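Local coordinates for protein catalase (Bacillus pumilus, PDB 4QOL) that breaks down hydrogen peroxide to water and oxygen at a heme iron, and also shows peroxidase-like reactivity with phenolic substrates, at residues Thr311-Phe316 and Met353-Asn358; Thr317-Val322 and Ser339-Gln344. All coordinates share one frame; numbering follows the deposited sequence.

Contact 1 (Thr311-Phe316 and Met353-Asn358). With HEM (protoporphyrin IX containing Fe), chain E.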
ATOM      1  N   THR A 311      13.488  -7.703  13.822  1.00 15.07           N
ATOM      2  CA  THR A 311      13.532  -6.433  14.561  1.00 15.28           C
ATOM      3  C   THR A 311      12.723  -5.323  13.861  1.00 15.71           C
ATOM      4  O   THR A 311      11.875  -4.681  14.497  1.00 14.79           O
ATOM      5  CB  THR A 311      14.968  -6.004  14.859  1.00 16.54           C
ATOM      6  OG1 THR A 311      15.632  -7.055  15.572  1.00 15.47           O
ATOM      7  CG2 THR A 311      15.037  -4.740  15.634  1.00 16.05           C
ATOM      8  N   GLU A 312      12.947  -5.146  12.560  1.00 14.40           N
ATOM      9  CA  GLU A 312      12.268  -4.060  11.872  1.00 13.66           C
ATOM     10  C   GLU A 312      10.766  -4.321  11.843  1.00 13.25           C
ATOM     11  O   GLU A 312       9.993  -3.395  12.048  1.00 14.08           O
ATOM     12  CB  GLU A 312      12.859  -3.794  10.506  1.00 13.41           C
ATOM     13  CG  GLU A 312      12.235  -2.578   9.860  1.00 13.78           C
ATOM     14  CD  GLU A 312      12.597  -1.254  10.548  1.00 14.94           C
ATOM     15  OE1 GLU A 312      11.841  -0.297  10.370  1.00 14.78           O
ATOM     16  OE2 GLU A 312      13.654  -1.187  11.224  1.00 18.17           O
ATOM     17  N   GLN A 313      10.350  -5.576  11.655  1.00 14.18           N
ATOM     18  CA  GLN A 313       8.919  -5.881  11.522  1.00 13.60           C
ATOM     19  C   GLN A 313       8.217  -6.194  12.905  1.00 13.22           C
ATOM     20  O   GLN A 313       7.061  -6.437  12.887  1.00 14.18           O
ATOM     21  CB  GLN A 313       8.696  -7.112  10.637  1.00 13.35           C
ATOM     22  CG  GLN A 313       8.868  -6.852   9.144  1.00 13.87           C
ATOM     23  CD  GLN A 313       8.429  -7.990   8.275  1.00 13.14           C
ATOM     24  OE1 GLN A 313       7.698  -7.779   7.286  1.00 14.22           O
ATOM     25  NE2 GLN A 313       8.853  -9.169   8.608  1.00 13.65           N
ATOM     26  N   ALA A 314       8.940  -6.198  14.021  1.00 12.53           N
ATOM     27  CA  ALA A 314       8.352  -6.336  15.311  1.00 12.81           C
ATOM     28  C   ALA A 314       7.322  -5.292  15.606  1.00 13.34           C
ATOM     29  O   ALA A 314       7.517  -4.076  15.400  1.00 12.53           O
ATOM     30  CB  ALA A 314       9.393  -6.410  16.395  1.00 13.61           C
ATOM     31  N   ALA A 315       6.212  -5.725  16.147  1.00 13.55           N
ATOM     32  CA  ALA A 315       5.083  -4.898  16.457  1.00 13.26           C
ATOM     33  C   ALA A 315       4.731  -5.161  17.943  1.00 14.41           C
ATOM     34  O   ALA A 315       4.328  -6.268  18.294  1.00 14.56           O
ATOM     35  CB  ALA A 315       3.863  -5.273  15.576  1.00 13.93           C
ATOM     36  N   PHE A 316       4.805  -4.114  18.766  1.00 13.34           N
ATOM     37  CA  PHE A 316       4.384  -4.147  20.149  1.00 13.34           C
ATOM     38  C   PHE A 316       3.197  -3.238  20.313  1.00 13.26           C
ATOM     39  O   PHE A 316       3.158  -2.158  19.702  1.00 14.30           O
ATOM     40  CB  PHE A 316       5.485  -3.630  21.070  1.00 13.91           C
ATOM     41  CG  PHE A 316       6.810  -4.333  20.947  1.00 14.78           C
ATOM     42  CD1 PHE A 316       7.712  -3.966  19.982  1.00 13.44           C
ATOM     43  CD2 PHE A 316       7.174  -5.327  21.809  1.00 14.01           C
ATOM     44  CE1 PHE A 316       8.950  -4.587  19.905  1.00 13.92           C
ATOM     45  CE2 PHE A 316       8.393  -5.979  21.722  1.00 13.82           C
ATOM     46  CZ  PHE A 316       9.295  -5.573  20.758  1.00 13.12           C
ATOM     47  N   MET A 353       0.134  -9.501  12.300  1.00 13.57           N
ATOM     48  CA  MET A 353       0.201 -10.467  13.415  1.00 15.28           C
ATOM     49  C   MET A 353       0.602 -11.894  13.017  1.00 16.04           C
ATOM     50  O   MET A 353       0.862 -12.745  13.888  1.00 17.66           O
ATOM     51  CB  MET A 353      -1.145 -10.435  14.165  1.00 16.22           C
ATOM     52  CG  MET A 353      -1.379  -9.180  15.016  1.00 15.89           C
ATOM     53  SD  MET A 353      -0.124  -8.927  16.297  1.00 17.06           S
ATOM     54  CE  MET A 353      -0.462 -10.369  17.324  1.00 17.79           C
ATOM     55  N   ARG A 354       0.661 -12.161  11.723  1.00 15.44           N
ATOM     56  CA  ARG A 354       1.220 -13.408  11.184  1.00 16.68           C
ATOM     57  C   ARG A 354       2.696 -13.422  10.884  1.00 16.81           C
ATOM     58  O   ARG A 354       3.278 -14.459  10.532  1.00 17.94           O
ATOM     59  CB  ARG A 354       0.429 -13.783   9.915  1.00 18.62           C
ATOM     60  CG  ARG A 354      -1.088 -13.922  10.115  1.00 19.77           C
ATOM     61  CD  ARG A 354      -1.419 -14.954  11.192  1.00 23.96           C
ATOM     62  NE  ARG A 354      -2.852 -15.285  11.168  1.00 25.70           N
ATOM     63  CZ  ARG A 354      -3.399 -16.335  11.810  1.00 31.15           C
ATOM     64  NH1 ARG A 354      -2.665 -17.174  12.503  1.00 31.89           N
ATOM     65  NH2 ARG A 354      -4.692 -16.535  11.743  1.00 36.39           N
ATOM     66  N   ILE A 355       3.339 -12.270  11.000  1.00 15.35           N
ATOM     67  CA  ILE A 355       4.746 -12.220  10.832  1.00 15.61           C
ATOM     68  C   ILE A 355       5.344 -12.962  12.026  1.00 15.18           C
ATOM     69  O   ILE A 355       4.957 -12.718  13.129  1.00 14.04           O
ATOM     70  CB  ILE A 355       5.205 -10.769  10.837  1.00 15.64           C
ATOM     71  CG1 ILE A 355       4.686 -10.040   9.601  1.00 16.29           C
ATOM     72  CG2 ILE A 355       6.744 -10.648  10.916  1.00 15.99           C
ATOM     73  CD1 ILE A 355       4.857  -8.536   9.635  1.00 16.20           C
ATOM     74  N   PRO A 356       6.288 -13.858  11.793  1.00 16.13           N
ATOM     75  CA  PRO A 356       6.726 -14.781  12.876  1.00 16.43           C
ATOM     76  C   PRO A 356       7.050 -14.171  14.231  1.00 16.67           C
ATOM     77  O   PRO A 356       6.529 -14.663  15.243  1.00 18.54           O
ATOM     78  CB  PRO A 356       7.907 -15.520  12.265  1.00 16.77           C
ATOM     79  CG  PRO A 356       7.623 -15.578  10.809  1.00 17.05           C
ATOM     80  CD  PRO A 356       6.864 -14.267  10.470  1.00 16.61           C
ATOM     81  N   VAL A 357       7.852 -13.073  14.292  1.00 15.77           N
ATOM     82  CA  VAL A 357       8.136 -12.492  15.569  1.00 16.23           C
ATOM     83  C   VAL A 357       6.921 -12.003  16.322  1.00 16.14           C
ATOM     84  O   VAL A 357       6.897 -11.972  17.570  1.00 16.30           O
ATOM     85  CB  VAL A 357       9.197 -11.368  15.416  1.00 15.29           C
ATOM     86  CG1 VAL A 357       8.637 -10.168  14.643  1.00 17.71           C
ATOM     87  CG2 VAL A 357       9.725 -10.951  16.776  1.00 16.34           C
ATOM     88  N   ASN A 358       5.845 -11.679  15.607  1.00 14.89           N
ATOM     89  CA  ASN A 358       4.626 -11.187  16.240  1.00 14.01           C
ATOM     90  C   ASN A 358       3.589 -12.256  16.593  1.00 14.84           C
ATOM     91  O   ASN A 358       2.638 -11.976  17.296  1.00 15.39           O
ATOM     92  CB  ASN A 358       3.973 -10.174  15.328  1.00 14.33           C
ATOM     93  CG  ASN A 358       4.892  -8.984  15.046  1.00 13.19           C
ATOM     94  OD1 ASN A 358       5.627  -8.546  15.910  1.00 14.19           O
ATOM     95  ND2 ASN A 358       4.801  -8.430  13.830  1.00 13.85           N
TER
HETATM   96  CHA HEM E 501       6.659   3.237  19.277  0.50 11.44           C
HETATM   97  CHB HEM E 501       2.706   6.034  19.559  0.50 11.38           C
HETATM   98  CHC HEM E 501       3.878   7.069  24.286  0.50 11.70           C
HETATM   99  CHD HEM E 501       7.347   3.695  24.037  0.50 11.68           C
HETATM  100  C1A HEM E 501       5.510   3.938  18.945  0.50 11.90           C
HETATM  101  C2A HEM E 501       4.900   3.970  17.650  0.50 12.00           C
HETATM  102  C3A HEM E 501       3.790   4.753  17.734  0.50 11.81           C
HETATM  103  C4A HEM E 501       3.708   5.198  19.066  0.50 11.64           C
HETATM  104  CMA HEM E 501       2.719   5.084  16.736  0.50 11.00           C
HETATM  105  CAA HEM E 501       5.403   3.216  16.461  0.50 11.68           C
HETATM  106  CBA HEM E 501       5.106   1.729  16.750  0.50 12.41           C
HETATM  107  CGA HEM E 501       5.382   0.866  15.577  0.50 12.77           C
HETATM  108  O1A HEM E 501       5.426  -0.368  15.758  0.50 14.19           O
HETATM  109  O2A HEM E 501       5.460   1.341  14.421  0.50 12.33           O
HETATM  110  C1B HEM E 501       2.743   6.551  20.884  0.50 11.68           C
HETATM  111  C2B HEM E 501       1.750   7.459  21.370  0.50 11.46           C
HETATM  112  C3B HEM E 501       2.065   7.774  22.666  0.50 11.30           C
HETATM  113  C4B HEM E 501       3.260   6.993  23.021  0.50 11.40           C
HETATM  114  CMB HEM E 501       0.577   7.954  20.563  0.50 11.98           C
HETATM  115  CAB HEM E 501       1.354   8.630  23.618  0.50 11.38           C
HETATM  116  CBB HEM E 501       0.095   8.991  23.354  0.50 12.26           C
HETATM  117  C1C HEM E 501       4.933   6.222  24.628  0.50 11.92           C
HETATM  118  C2C HEM E 501       5.309   5.960  25.926  0.50 12.05           C
HETATM  119  C3C HEM E 501       6.301   5.031  25.852  0.50 11.67           C
HETATM  120  C4C HEM E 501       6.487   4.653  24.501  0.50 12.01           C
HETATM  121  CMC HEM E 501       4.764   6.685  27.137  0.50 11.80           C
HETATM  122  CAC HEM E 501       6.916   4.384  26.961  0.50 12.51           C
HETATM  123  CBC HEM E 501       6.214   4.294  28.078  0.50 12.74           C
HETATM  124  C1D HEM E 501       7.402   3.327  22.684  0.50 11.43           C
HETATM  125  C2D HEM E 501       8.391   2.363  22.200  0.50 11.05           C
HETATM  126  C3D HEM E 501       8.242   2.241  20.878  0.50 10.61           C
HETATM  127  C4D HEM E 501       7.133   3.133  20.554  0.50 11.46           C
HETATM  128  CMD HEM E 501       9.386   1.694  23.101  0.50 10.93           C
HETATM  129  CAD HEM E 501       9.013   1.354  19.932  0.50 10.40           C
HETATM  130  CBD HEM E 501       8.387  -0.053  20.055  0.50 10.48           C
HETATM  131  CGD HEM E 501       9.207  -0.902  19.128  0.50 10.87           C
HETATM  132  O1D HEM E 501      10.269  -1.334  19.561  0.50 10.55           O
HETATM  133  O2D HEM E 501       8.827  -1.164  17.955  0.50 10.68           O
HETATM  134  NA  HEM E 501       4.741   4.686  19.841  0.50 12.83           N
HETATM  135  NB  HEM E 501       3.591   6.323  21.905  0.50 11.60           N
HETATM  136  NC  HEM E 501       5.595   5.374  23.768  0.50 12.34           N
HETATM  137  ND  HEM E 501       6.659   3.771  21.676  0.50 11.80           N
HETATM  138 FE   HEM E 501       5.188   4.998  21.791  0.50 14.59          FE

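Contact 2 (Thr317-Val322 and Ser339-Gln344). With HEM (protoporphyrin IX containing Fe), chain E.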
ATOM      1  N   THR A 317       2.257  -3.568  21.216  1.00 13.49           N
ATOM      2  CA  THR A 317       1.198  -2.631  21.614  1.00 13.71           C
ATOM      3  C   THR A 317       0.849  -2.688  23.092  1.00 13.30           C
ATOM      4  O   THR A 317       0.767  -3.782  23.653  1.00 14.40           O
ATOM      5  CB  THR A 317      -0.060  -2.786  20.780  1.00 13.43           C
ATOM      6  OG1 THR A 317      -1.032  -1.863  21.233  1.00 12.04           O
ATOM      7  CG2 THR A 317      -0.614  -4.182  20.807  1.00 13.47           C
ATOM      8  N   PRO A 318       0.609  -1.517  23.761  1.00 13.90           N
ATOM      9  CA  PRO A 318       0.212  -1.550  25.199  1.00 12.84           C
ATOM     10  C   PRO A 318      -1.142  -2.238  25.378  1.00 14.43           C
ATOM     11  O   PRO A 318      -1.402  -2.660  26.457  1.00 14.09           O
ATOM     12  CB  PRO A 318       0.197  -0.056  25.621  1.00 14.48           C
ATOM     13  CG  PRO A 318       1.128   0.590  24.651  1.00 14.25           C
ATOM     14  CD  PRO A 318       0.935  -0.137  23.336  1.00 13.37           C
ATOM     15  N   SER A 319      -1.936  -2.313  24.314  1.00 15.06           N
ATOM     16  CA  SER A 319      -3.215  -3.038  24.324  1.00 14.39           C
ATOM     17  C   SER A 319      -3.081  -4.504  24.133  1.00 15.12           C
ATOM     18  O   SER A 319      -4.056  -5.196  24.247  1.00 17.58           O
ATOM     19  CB  SER A 319      -4.218  -2.465  23.320  1.00 14.28           C
ATOM     20  OG  SER A 319      -3.626  -2.252  22.034  1.00 13.77           O
ATOM     21  N   ALA A 320      -1.882  -5.046  24.041  1.00 14.81           N
ATOM     22  CA  ALA A 320      -1.709  -6.504  24.044  1.00 15.70           C
ATOM     23  C   ALA A 320      -1.616  -6.921  25.521  1.00 15.10           C
ATOM     24  O   ALA A 320      -0.537  -7.183  26.063  1.00 16.26           O
ATOM     25  CB  ALA A 320      -0.389  -6.864  23.302  1.00 16.61           C
ATOM     26  N   LEU A 321      -2.752  -6.991  26.147  1.00 18.23           N
ATOM     27  CA  LEU A 321      -2.874  -7.317  27.586  1.00 16.00           C
ATOM     28  C   LEU A 321      -3.323  -8.751  27.733  1.00 17.62           C
ATOM     29  O   LEU A 321      -3.919  -9.301  26.793  1.00 17.60           O
ATOM     30  CB  LEU A 321      -3.879  -6.351  28.188  1.00 16.01           C
ATOM     31  CG  LEU A 321      -3.466  -4.880  28.212  1.00 15.84           C
ATOM     32  CD1 LEU A 321      -4.644  -3.926  28.303  1.00 16.96           C
ATOM     33  CD2 LEU A 321      -2.473  -4.598  29.312  1.00 16.87           C
ATOM     34  N   VAL A 322      -3.060  -9.360  28.882  1.00 16.76           N
ATOM     35  CA  VAL A 322      -3.405 -10.735  29.127  1.00 17.65           C
ATOM     36  C   VAL A 322      -4.290 -10.775  30.372  1.00 16.76           C
ATOM     37  O   VAL A 322      -4.284  -9.788  31.145  1.00 15.84           O
ATOM     38  CB  VAL A 322      -2.185 -11.660  29.261  1.00 18.04           C
ATOM     39  CG1 VAL A 322      -1.482 -11.828  27.904  1.00 17.82           C
ATOM     40  CG2 VAL A 322      -1.209 -11.183  30.304  1.00 19.36           C
ATOM     41  N   SER A 339      -3.296   3.610  18.965  1.00 13.01           N
ATOM     42  CA  SER A 339      -2.325   4.087  18.004  1.00 13.22           C
ATOM     43  C   SER A 339      -1.369   2.993  17.559  1.00 11.95           C
ATOM     44  O   SER A 339      -1.001   2.958  16.379  1.00 11.26           O
ATOM     45  CB  SER A 339      -1.593   5.322  18.580  1.00 15.21           C
ATOM     46  OG  SER A 339      -0.409   5.617  17.831  1.00 17.73           O
ATOM     47  N   TYR A 340      -0.992   2.042  18.417  1.00 12.50           N
ATOM     48  CA  TYR A 340       0.013   1.084  17.987  1.00 12.22           C
ATOM     49  C   TYR A 340      -0.480   0.115  16.935  1.00 11.60           C
ATOM     50  O   TYR A 340       0.117  -0.001  15.872  1.00 10.84           O
ATOM     51  CB  TYR A 340       0.693   0.398  19.182  1.00 12.11           C
ATOM     52  CG  TYR A 340       1.543   1.224  20.042  1.00 11.81           C
ATOM     53  CD1 TYR A 340       1.046   2.320  20.745  1.00 12.46           C
ATOM     54  CD2 TYR A 340       2.918   1.030  20.084  1.00 13.04           C
ATOM     55  CE1 TYR A 340       1.834   3.141  21.504  1.00 12.04           C
ATOM     56  CE2 TYR A 340       3.723   1.813  20.945  1.00 12.44           C
ATOM     57  CZ  TYR A 340       3.155   2.836  21.673  1.00 12.24           C
ATOM     58  OH  TYR A 340       3.949   3.642  22.500  1.00 12.70           O
ATOM     59  N   PRO A 341      -1.620  -0.594  17.164  1.00 11.60           N
ATOM     60  CA  PRO A 341      -2.104  -1.520  16.126  1.00 11.54           C
ATOM     61  C   PRO A 341      -2.567  -0.769  14.898  1.00 11.94           C
ATOM     62  O   PRO A 341      -2.302  -1.240  13.777  1.00 11.18           O
ATOM     63  CB  PRO A 341      -3.287  -2.292  16.814  1.00 11.55           C
ATOM     64  CG  PRO A 341      -3.032  -2.092  18.275  1.00 12.29           C
ATOM     65  CD  PRO A 341      -2.412  -0.729  18.411  1.00 11.95           C
ATOM     66  N   ASP A 342      -3.054   0.450  15.071  1.00 12.32           N
ATOM     67  CA  ASP A 342      -3.331   1.351  13.938  1.00 13.29           C
ATOM     68  C   ASP A 342      -2.153   1.587  13.042  1.00 12.90           C
ATOM     69  O   ASP A 342      -2.198   1.375  11.846  1.00 12.60           O
ATOM     70  CB  ASP A 342      -3.941   2.659  14.441  1.00 12.63           C
ATOM     71  CG  ASP A 342      -4.388   3.498  13.326  1.00 12.52           C
ATOM     72  OD1 ASP A 342      -5.247   3.022  12.494  1.00 13.72           O
ATOM     73  OD2 ASP A 342      -3.897   4.663  13.135  1.00 13.68           O
ATOM     74  N   THR A 343      -1.041   2.045  13.630  1.00 12.21           N
ATOM     75  CA  THR A 343       0.129   2.381  12.819  1.00 11.99           C
ATOM     76  C   THR A 343       0.693   1.078  12.205  1.00 12.22           C
ATOM     77  O   THR A 343       1.234   1.104  11.097  1.00 11.58           O
ATOM     78  CB  THR A 343       1.168   3.178  13.660  1.00 11.75           C
ATOM     79  OG1 THR A 343       2.092   3.810  12.763  1.00 10.85           O
ATOM     80  CG2 THR A 343       2.022   2.295  14.540  1.00 11.08           C
ATOM     81  N   GLN A 344       0.618  -0.015  12.963  1.00 13.88           N
ATOM     82  CA  GLN A 344       1.167  -1.291  12.524  1.00 14.74           C
ATOM     83  C   GLN A 344       0.446  -1.912  11.315  1.00 14.00           C
ATOM     84  O   GLN A 344       1.088  -2.422  10.385  1.00 12.56           O
ATOM     85  CB  GLN A 344       1.231  -2.290  13.667  1.00 12.65           C
ATOM     86  CG  GLN A 344       2.346  -1.887  14.656  1.00 13.69           C
ATOM     87  CD  GLN A 344       2.098  -2.228  16.075  1.00 14.10           C
ATOM     88  OE1 GLN A 344       1.159  -3.020  16.401  1.00 15.05           O
ATOM     89  NE2 GLN A 344       2.927  -1.715  16.944  1.00 13.64           N
TER
HETATM   90  CHA HEM E 501       6.659   3.237  19.277  0.50 11.44           C
HETATM   91  CHB HEM E 501       2.706   6.034  19.559  0.50 11.38           C
HETATM   92  CHC HEM E 501       3.878   7.069  24.286  0.50 11.70           C
HETATM   93  CHD HEM E 501       7.347   3.695  24.037  0.50 11.68           C
HETATM   94  C1A HEM E 501       5.510   3.938  18.945  0.50 11.90           C
HETATM   95  C2A HEM E 501       4.900   3.970  17.650  0.50 12.00           C
HETATM   96  C3A HEM E 501       3.790   4.753  17.734  0.50 11.81           C
HETATM   97  C4A HEM E 501       3.708   5.198  19.066  0.50 11.64           C
HETATM   98  CMA HEM E 501       2.719   5.084  16.736  0.50 11.00           C
HETATM   99  CAA HEM E 501       5.403   3.216  16.461  0.50 11.68           C
HETATM  100  CBA HEM E 501       5.106   1.729  16.750  0.50 12.41           C
HETATM  101  CGA HEM E 501       5.382   0.866  15.577  0.50 12.77           C
HETATM  102  O1A HEM E 501       5.426  -0.368  15.758  0.50 14.19           O
HETATM  103  O2A HEM E 501       5.460   1.341  14.421  0.50 12.33           O
HETATM  104  C1B HEM E 501       2.743   6.551  20.884  0.50 11.68           C
HETATM  105  C2B HEM E 501       1.750   7.459  21.370  0.50 11.46           C
HETATM  106  C3B HEM E 501       2.065   7.774  22.666  0.50 11.30           C
HETATM  107  C4B HEM E 501       3.260   6.993  23.021  0.50 11.40           C
HETATM  108  CMB HEM E 501       0.577   7.954  20.563  0.50 11.98           C
HETATM  109  CAB HEM E 501       1.354   8.630  23.618  0.50 11.38           C
HETATM  110  CBB HEM E 501       0.095   8.991  23.354  0.50 12.26           C
HETATM  111  C1C HEM E 501       4.933   6.222  24.628  0.50 11.92           C
HETATM  112  C2C HEM E 501       5.309   5.960  25.926  0.50 12.05           C
HETATM  113  C3C HEM E 501       6.301   5.031  25.852  0.50 11.67           C
HETATM  114  C4C HEM E 501       6.487   4.653  24.501  0.50 12.01           C
HETATM  115  CMC HEM E 501       4.764   6.685  27.137  0.50 11.80           C
HETATM  116  CAC HEM E 501       6.916   4.384  26.961  0.50 12.51           C
HETATM  117  CBC HEM E 501       6.214   4.294  28.078  0.50 12.74           C
HETATM  118  C1D HEM E 501       7.402   3.327  22.684  0.50 11.43           C
HETATM  119  C2D HEM E 501       8.391   2.363  22.200  0.50 11.05           C
HETATM  120  C3D HEM E 501       8.242   2.241  20.878  0.50 10.61           C
HETATM  121  C4D HEM E 501       7.133   3.133  20.554  0.50 11.46           C
HETATM  122  CMD HEM E 501       9.386   1.694  23.101  0.50 10.93           C
HETATM  123  CAD HEM E 501       9.013   1.354  19.932  0.50 10.40           C
HETATM  124  CBD HEM E 501       8.387  -0.053  20.055  0.50 10.48           C
HETATM  125  CGD HEM E 501       9.207  -0.902  19.128  0.50 10.87           C
HETATM  126  O1D HEM E 501      10.269  -1.334  19.561  0.50 10.55           O
HETATM  127  O2D HEM E 501       8.827  -1.164  17.955  0.50 10.68           O
HETATM  128  NA  HEM E 501       4.741   4.686  19.841  0.50 12.83           N
HETATM  129  NB  HEM E 501       3.591   6.323  21.905  0.50 11.60           N
HETATM  130  NC  HEM E 501       5.595   5.374  23.768  0.50 12.34           N
HETATM  131  ND  HEM E 501       6.659   3.771  21.676  0.50 11.80           N
HETATM  132 FE   HEM E 501       5.188   4.998  21.791  0.50 14.59          FE

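Contact 1 (Thr311-Phe316 and Met353-Asn358)
The amide nitrogen of Asn358 is held by two backbone carbonyls: its ND2 donates to Gln313 O at 3.2 Å, with an N-H...O angle of 159°, and it also bonds to Tyr352 O just ahead of residues 353-358. At the other end of the same amide, Asn358 OD1 accepts Ala315 N at 2.9 Å, the donor standing 29° out of the carbonyl plane. Thus one flat group bonds to the chain on both sides of Ala314, where helix 307-312 has given way to an extended run toward the heme. Asn358 reaches this place because its CG lies beside its own backbone N (chi1 -60°), and donor and acceptor together settle which way round the amide sits. An alanine here would probably leave Ala315 N and Gln313 O without their side-chain partners and the segment past the helix less firmly fixed. Van der Waals contacts flank the amide. Val357 CG1 rests 3.9 Å from Ala314 CA, and the Ile355 side chain crosses that of Gln313 at about a right angle, its methyls packing on the Gln313 amide: CG2 comes 3.5 Å from Gln313 NE2, whereas CD1 lies 3.9 Å from Gln313 CD. The polar end of Gln313 is engaged elsewhere, its NE2 bonding to Ala309 O and to Thr374 O of the second subunit, where Met373 also packs on Ile355. On the heme side, Phe316 sets CD1 3.5 Å from the propionate carbon CGD. The run past the helix is thus gripped largely through its main chain, a buried carboxamide taking up one carbonyl and one N-H, consistent with a connection between heme pocket and subunit interface held in place by hydrogen bonds.

Contact 2 (Thr317-Val322 and Ser339-Gln344)
A type I turn from Thr317 to Ala320, closed by Ala320 N to Thr317 O at 3.0 Å, abuts helix 331-348, with Thr317 CA only 5.3 Å from Tyr340 CA. This is the proximal heme site of the catalase fold: the helix supplies Tyr340, whose OH binds the iron at 2.0 Å. The phenol ring lies between two unlike surfaces. Over one face sits Pro318 CD, 3.6 Å from the ring centroid and 14° off the normal, a CH-pi contact; the opposite face meets the porphyrin at C4A, offset toward the rim. Beyond the ring, Arg336 NH2 hydrogen-bonds the ligating oxygen. The helix is kinked at Pro341, whose N cannot donate to the preceding turn, and Pro341 CD instead approaches Thr317 OG1 at 3.3 Å. That hydroxyl, anti to the Thr317 backbone N (chi1 179°), reaches forward within the turn to donate to Ser319 OG at 2.7 Å, and Ser319 OG is also bonded to Leu337 O. One helical turn past the iron ligand, Gln344 NE2 donates to the propionate oxygen O1A at 3.1 Å, with an N-H...O angle of 162°.

In the fold
From the N terminus, the chain leaves helix 307-312 through residues 311-316 and passes without a break into 317-322, so the first halves of both contacts form one continuous run. After strand 325-327 the chain enters helix 331-348. There contact 2 closes the inner loop, with 16 residues between its segments; beyond the helix, 353-358 returns to close the outer loop of contact 1. The two therefore nest without crossing. They touch where Phe316 O lies 2.8 Å from Gln344 NE2, a probable hydrogen bond. Together they tie the approach from helix 307-312 to the iron-ligating helix and the loop after it, beside one heme that Phe316 and helix 331-348 touch; both reach the second subunit.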